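Local coordinates for malonyl CoA-acyl carrier protein transacylase (Synechocystis sp. PCC 6803 substr. Kazusa, PDB 4RR5), which catalyses transfer of the malonyl group from malonyl-CoA to holo-acyl carrier protein, supplying malonyl-ACP for fatty acid biosynthesis, at residues A[89-94]-A[215-220]; A[111-116]-A[235-240]. All coordinates share one frame; numbering follows the deposited sequence.

The two contacts lie about 12 Å apart, centre to centre, within one acyltransferase domain, and their segments alternate along the chain: 89-94, 111-116, 215-220, then 235-240. Helices 90-97 and 103-119 follow each other in sequence and carry the first segments; the second segments flank helix 227-235, one on strand 215-217 and the turn after it, the other in the loop leading to strand 242-243. Contact 1 and contact 2 touch where Asn218 OD1 meets Gln237 NE2 at 2.8 Å, a probable hydrogen bond, and where Tyr92 packs against Arg113. Both contacts border Ser88 and come near His188, the probable catalytic pair.

Contact 1: residues A[89-94]-A[215-220]; sequences LGEYSA and VLSNVD
Glu91 reaches out from helix 90-97 to the turn beyond strand 215-217, where its carboxylate receives the backbone N-H of Asn218: OE2 lies 2.7 Å from Asn218 N, the bond is fairly straight (159°), and the syn lone pair is used. With CG anti to the backbone N (chi1 -173°) the chain leaves the helix toward the turn, and a bend at chi2 brings the carboxylate beside the chain there. The other oxygen works through water. One molecule gives a proton to Glu91 OE1 at 2.8 Å and accepts from Val219 N at 3.0 Å; a second gives to Glu91 OE1 and accepts from Ser217 OG at 2.6 Å. Glutamate suits this buried place because its two oxygens can serve several donors of one turn.

The Asn218 side chain passes Glu91 in the opposite direction, the amide and carboxylate planes 65° apart. Although Asn218 ND2 is 3.2 Å from Glu91 OE2, the angle is too poor for a bond; ND2 instead donates to Gly86 O, while OD1 accepts from Ser88 N. An amide fits here since it both gives and accepts. A type I turn from Ser217 to Asp220, closed by Asp220 N to Ser217 O at 3.0 Å, presents Asn218, and a backbone hydrogen bond ties Leu216 to Val84 of strand 83-86. Gly86, Ser88 and Gly90 fit the GxSxG pattern of a nucleophile elbow, the tight strand-to-helix turn that carries the probable catalytic serine in this acyltransferase family.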
loop_
_atom_site.group_PDB
_atom_site.type_symbol
_atom_site.label_atom_id
_atom_site.label_comp_id
_atom_site.label_asym_id
_atom_site.label_seq_id
_atom_site.Cartn_x
_atom_site.Cartn_y
_atom_site.Cartn_z
ATOM N N LEU A 89 -0.087 -1.728 2.468
ATOM C CA LEU A 89 1.149 -1.410 3.190
ATOM C C LEU A 89 1.440 0.102 3.121
ATOM O O LEU A 89 1.846 0.717 4.122
ATOM C CB LEU A 89 2.319 -2.231 2.623
ATOM C CG LEU A 89 3.778 -2.014 3.082
ATOM C CD1 LEU A 89 4.416 -0.759 2.440
ATOM C CD2 LEU A 89 3.928 -2.003 4.620
ATOM N N GLY A 90 1.218 0.694 1.947
ATOM C CA GLY A 90 1.390 2.123 1.762
ATOM C C GLY A 90 0.770 2.999 2.843
ATOM O O GLY A 90 1.315 4.056 3.185
ATOM N N GLU A 91 -0.370 2.561 3.380
ATOM C CA GLU A 91 -1.099 3.317 4.399
ATOM C C GLU A 91 -0.205 3.595 5.602
ATOM O O GLU A 91 -0.256 4.684 6.176
ATOM C CB GLU A 91 -2.362 2.558 4.839
ATOM C CG GLU A 91 -3.307 3.332 5.800
ATOM C CD GLU A 91 -4.778 2.999 5.537
ATOM O OE1 GLU A 91 -5.489 2.606 6.491
ATOM O OE2 GLU A 91 -5.215 3.106 4.362
ATOM N N TYR A 92 0.617 2.613 5.973
ATOM C CA TYR A 92 1.565 2.774 7.076
ATOM C C TYR A 92 2.557 3.890 6.773
ATOM O O TYR A 92 2.825 4.736 7.623
ATOM C CB TYR A 92 2.292 1.451 7.373
ATOM C CG TYR A 92 1.363 0.441 8.017
ATOM C CD1 TYR A 92 0.485 -0.324 7.238
ATOM C CD2 TYR A 92 1.327 0.282 9.402
ATOM C CE1 TYR A 92 -0.397 -1.217 7.825
ATOM C CE2 TYR A 92 0.459 -0.615 9.989
ATOM C CZ TYR A 92 -0.404 -1.359 9.201
ATOM O OH TYR A 92 -1.275 -2.250 9.792
ATOM N N SER A 93 3.083 3.894 5.555
ATOM C CA SER A 93 3.974 4.953 5.128
ATOM C C SER A 93 3.243 6.293 5.163
ATOM O O SER A 93 3.806 7.305 5.592
ATOM C CB SER A 93 4.520 4.676 3.725
ATOM O OG SER A 93 5.100 3.382 3.633
ATOM N N ALA A 94 1.994 6.299 4.706
ATOM C CA ALA A 94 1.195 7.518 4.726
ATOM C C ALA A 94 0.991 8.004 6.169
ATOM O O ALA A 94 1.154 9.186 6.472
ATOM C CB ALA A 94 -0.142 7.284 4.037
ATOM N N VAL A 215 -5.503 12.145 6.027
ATOM C CA VAL A 215 -5.232 10.795 5.551
ATOM C C VAL A 215 -6.494 10.200 4.948
ATOM O O VAL A 215 -7.549 10.225 5.589
ATOM C CB VAL A 215 -4.748 9.885 6.703
ATOM C CG1 VAL A 215 -4.218 8.541 6.171
ATOM C CG2 VAL A 215 -3.712 10.613 7.555
ATOM N N LEU A 216 -6.403 9.668 3.730
ATOM C CA LEU A 216 -7.527 8.916 3.159
ATOM C C LEU A 216 -7.270 7.412 3.259
ATOM O O LEU A 216 -6.485 6.855 2.497
ATOM C CB LEU A 216 -7.789 9.312 1.700
ATOM C CG LEU A 216 -8.365 10.711 1.435
ATOM C CD1 LEU A 216 -7.397 11.841 1.798
ATOM C CD2 LEU A 216 -8.801 10.834 -0.013
ATOM N N SER A 217 -7.954 6.753 4.188
ATOM C CA SER A 217 -7.675 5.351 4.464
ATOM C C SER A 217 -8.360 4.329 3.536
ATOM O O SER A 217 -9.451 4.569 3.012
ATOM C CB SER A 217 -8.040 5.063 5.903
ATOM O OG SER A 217 -7.437 6.043 6.726
ATOM N N ASN A 218 -7.702 3.180 3.360
ATOM C CA ASN A 218 -8.130 2.147 2.425
ATOM C C ASN A 218 -9.582 1.695 2.574
ATOM O O ASN A 218 -10.286 1.532 1.576
ATOM C CB ASN A 218 -7.226 0.901 2.549
ATOM C CG ASN A 218 -5.851 1.082 1.908
ATOM O OD1 ASN A 218 -5.016 0.179 1.972
ATOM N ND2 ASN A 218 -5.605 2.247 1.307
ATOM N N VAL A 219 -10.024 1.441 3.802
ATOM C CA VAL A 219 -11.391 0.950 3.987
ATOM C C VAL A 219 -12.436 2.067 3.937
ATOM O O VAL A 219 -13.623 1.790 3.788
ATOM C CB VAL A 219 -11.568 0.187 5.322
ATOM C CG1 VAL A 219 -10.775 -1.114 5.300
ATOM C CG2 VAL A 219 -11.194 1.066 6.525
ATOM N N ASP A 220 -12.003 3.320 4.061
ATOM C CA ASP A 220 -12.938 4.447 4.055
ATOM C C ASP A 220 -12.214 5.745 3.702
ATOM O O ASP A 220 -11.801 6.506 4.587
ATOM C CB ASP A 220 -13.649 4.557 5.419
ATOM C CG ASP A 220 -14.506 5.820 5.550
ATOM O OD1 ASP A 220 -14.934 6.399 4.521
ATOM O OD2 ASP A 220 -14.753 6.234 6.697
HETATM O O HOH W 1 -8.031 1.548 6.012
HETATM O O HOH W 2 -5.999 4.648 8.430
#

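Contact 2: residues A[111-116]-A[235-240]; sequences KQRSEV and IQQMTG. With ACT (acetate ion), chain B.
Arg113 meets Gln237 and Met238 with different parts of one long side chain. Its CG is anti to the backbone N (chi1 -178°) and the chain runs extended to NE, carrying the guanidinium from helix 103-119 into the buried interior. Along the stem, Arg113 CG rests 3.8 Å from Met238 CE, the two chains sliding past each other in opposite directions; Phe199 of helix 193-204 packs on both.

At the head, NH2 donates to Gln237 OE1 at 2.7 Å. The bond is bent, with an N-H...O angle of 138°, and the donor stands above the carbonyl plane, 61° out of it, so no lone pair is met directly. A water supports the same pairing: it accepts from Arg113 NE at 3.1 Å, near the guanidinium plane, and donates to Gln237 OE1 at 2.6 Å. Two donors therefore hold this oxygen, while Gln237 NE2 gives to Ser88 O, which favours this orientation of the amide. Arg113 NH2 also bonds Ser88 OG. NH1 has Gln60 OE1 as a partner and donates to O of an acetate ion at 3.1 Å; that acetate also bonds Ser88 OG.

One turn further on, Val116 sets CG1 4.1 Å from Met238 SD. Valine suits this spot because its short branch offers a methyl to the thioether sulfur and has no polar group to satisfy, and methionine is flexible enough to pack against both valine and the arginine stem.

The acetate probably came from the crystallisation liquor, yet a carboxylate bonded to both this arginine and the probable nucleophile is consistent with the family's use of an arginine to hold the free carboxylate of the malonyl group.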
loop_
_atom_site.group_PDB
_atom_site.type_symbol
_atom_site.label_atom_id
_atom_site.label_comp_id
_atom_site.label_asym_id
_atom_site.label_seq_id
_atom_site.Cartn_x
_atom_site.Cartn_y
_atom_site.Cartn_z
ATOM N N LYS A 111 6.490 -4.793 10.465
ATOM C CA LYS A 111 7.197 -6.052 10.650
ATOM C C LYS A 111 6.252 -7.134 11.130
ATOM O O LYS A 111 6.257 -8.250 10.613
ATOM C CB LYS A 111 8.337 -5.861 11.639
ATOM C CG LYS A 111 9.179 -7.071 11.945
ATOM C CD LYS A 111 10.286 -6.617 12.911
ATOM C CE LYS A 111 11.295 -7.703 13.195
ATOM N NZ LYS A 111 10.684 -8.764 14.024
ATOM N N GLN A 112 5.432 -6.799 12.119
ATOM C CA GLN A 112 4.490 -7.766 12.659
ATOM C C GLN A 112 3.408 -8.057 11.637
ATOM O O GLN A 112 3.078 -9.218 11.398
ATOM C CB GLN A 112 3.872 -7.273 13.966
ATOM C CG GLN A 112 2.871 -8.253 14.564
ATOM C CD GLN A 112 2.397 -7.828 15.944
ATOM O OE1 GLN A 112 3.009 -6.962 16.574
ATOM N NE2 GLN A 112 1.301 -8.435 16.422
ATOM N N ARG A 113 2.882 -7.000 11.020
ATOM C CA ARG A 113 1.821 -7.131 10.033
ATOM C C ARG A 113 2.212 -8.112 8.940
ATOM O O ARG A 113 1.423 -8.995 8.569
ATOM C CB ARG A 113 1.497 -5.778 9.411
ATOM C CG ARG A 113 0.367 -5.818 8.415
ATOM C CD ARG A 113 0.502 -4.663 7.447
ATOM N NE ARG A 113 -0.758 -4.317 6.800
ATOM C CZ ARG A 113 -0.949 -4.332 5.485
ATOM N NH1 ARG A 113 0.038 -4.670 4.671
ATOM N NH2 ARG A 113 -2.124 -3.989 4.977
ATOM N N SER A 114 3.440 -7.951 8.438
ATOM C CA SER A 114 3.938 -8.738 7.317
ATOM C C SER A 114 4.262 -10.168 7.736
ATOM O O SER A 114 4.222 -11.083 6.905
ATOM C CB SER A 114 5.178 -8.076 6.690
ATOM O OG SER A 114 6.276 -8.020 7.596
ATOM N N GLU A 115 4.574 -10.373 9.012
ATOM C CA GLU A 115 4.781 -11.734 9.503
ATOM C C GLU A 115 3.473 -12.510 9.559
ATOM O O GLU A 115 3.397 -13.650 9.089
ATOM C CB GLU A 115 5.444 -11.723 10.876
ATOM C CG GLU A 115 6.944 -11.607 10.779
ATOM C CD GLU A 115 7.566 -11.220 12.084
ATOM O OE1 GLU A 115 6.914 -11.433 13.133
ATOM O OE2 GLU A 115 8.696 -10.693 12.054
ATOM N N VAL A 116 2.463 -11.878 10.153
ATOM C CA VAL A 116 1.105 -12.385 10.198
ATOM C C VAL A 116 0.636 -12.846 8.822
ATOM O O VAL A 116 0.216 -13.989 8.658
ATOM C CB VAL A 116 0.127 -11.297 10.725
ATOM C CG1 VAL A 116 -1.308 -11.657 10.403
ATOM C CG2 VAL A 116 0.321 -11.049 12.224
ATOM N N ILE A 235 -7.072 -0.841 11.642
ATOM C CA ILE A 235 -7.432 -2.128 12.232
ATOM C C ILE A 235 -8.378 -2.909 11.330
ATOM O O ILE A 235 -8.292 -4.135 11.239
ATOM C CB ILE A 235 -8.076 -1.936 13.628
ATOM C CG1 ILE A 235 -6.983 -1.636 14.662
ATOM C CG2 ILE A 235 -8.904 -3.166 14.039
ATOM C CD1 ILE A 235 -7.510 -1.319 16.019
ATOM N N GLN A 236 -9.260 -2.193 10.640
ATOM C CA GLN A 236 -10.193 -2.815 9.711
ATOM C C GLN A 236 -9.569 -3.182 8.351
ATOM O O GLN A 236 -10.163 -3.916 7.558
ATOM C CB GLN A 236 -11.386 -1.890 9.504
ATOM C CG GLN A 236 -12.297 -1.836 10.718
ATOM C CD GLN A 236 -13.276 -0.681 10.672
ATOM O OE1 GLN A 236 -13.341 0.054 9.688
ATOM N NE2 GLN A 236 -14.046 -0.514 11.738
ATOM N N GLN A 237 -8.359 -2.696 8.091
ATOM C CA GLN A 237 -7.811 -2.755 6.744
ATOM C C GLN A 237 -7.465 -4.164 6.287
ATOM O O GLN A 237 -7.598 -4.487 5.110
ATOM C CB GLN A 237 -6.568 -1.880 6.649
ATOM C CG GLN A 237 -5.947 -1.836 5.266
ATOM C CD GLN A 237 -4.487 -1.510 5.333
ATOM O OE1 GLN A 237 -3.748 -2.116 6.120
ATOM N NE2 GLN A 237 -4.054 -0.543 4.530
ATOM N N MET A 238 -7.023 -5.007 7.212
ATOM C CA MET A 238 -6.445 -6.258 6.782
ATOM C C MET A 238 -7.494 -7.233 6.248
ATOM O O MET A 238 -7.188 -8.058 5.378
ATOM C CB MET A 238 -5.655 -6.903 7.916
ATOM C CG MET A 238 -4.857 -8.107 7.437
ATOM S SD MET A 238 -3.977 -8.961 8.734
ATOM C CE MET A 238 -2.792 -7.695 9.195
ATOM N N THR A 239 -8.720 -7.145 6.760
ATOM C CA THR A 239 -9.809 -8.015 6.303
ATOM C C THR A 239 -10.704 -7.333 5.273
ATOM O O THR A 239 -11.611 -7.951 4.703
ATOM C CB THR A 239 -10.690 -8.472 7.461
ATOM O OG1 THR A 239 -11.100 -7.324 8.218
ATOM C CG2 THR A 239 -9.931 -9.437 8.354
ATOM N N GLY A 240 -10.429 -6.059 5.032
ATOM C CA GLY A 240 -11.292 -5.238 4.223
ATOM C C GLY A 240 -10.663 -4.871 2.915
ATOM O O GLY A 240 -9.467 -5.073 2.709
HETATM C C ACT B . -0.616 -6.626 1.132
HETATM O O ACT B . -0.376 -5.536 1.733
HETATM O OXT ACT B . 0.325 -7.460 1.057
HETATM C CH3 ACT B . -1.953 -6.946 0.512
HETATM O O HOH W 3 -3.369 -3.473 8.274
#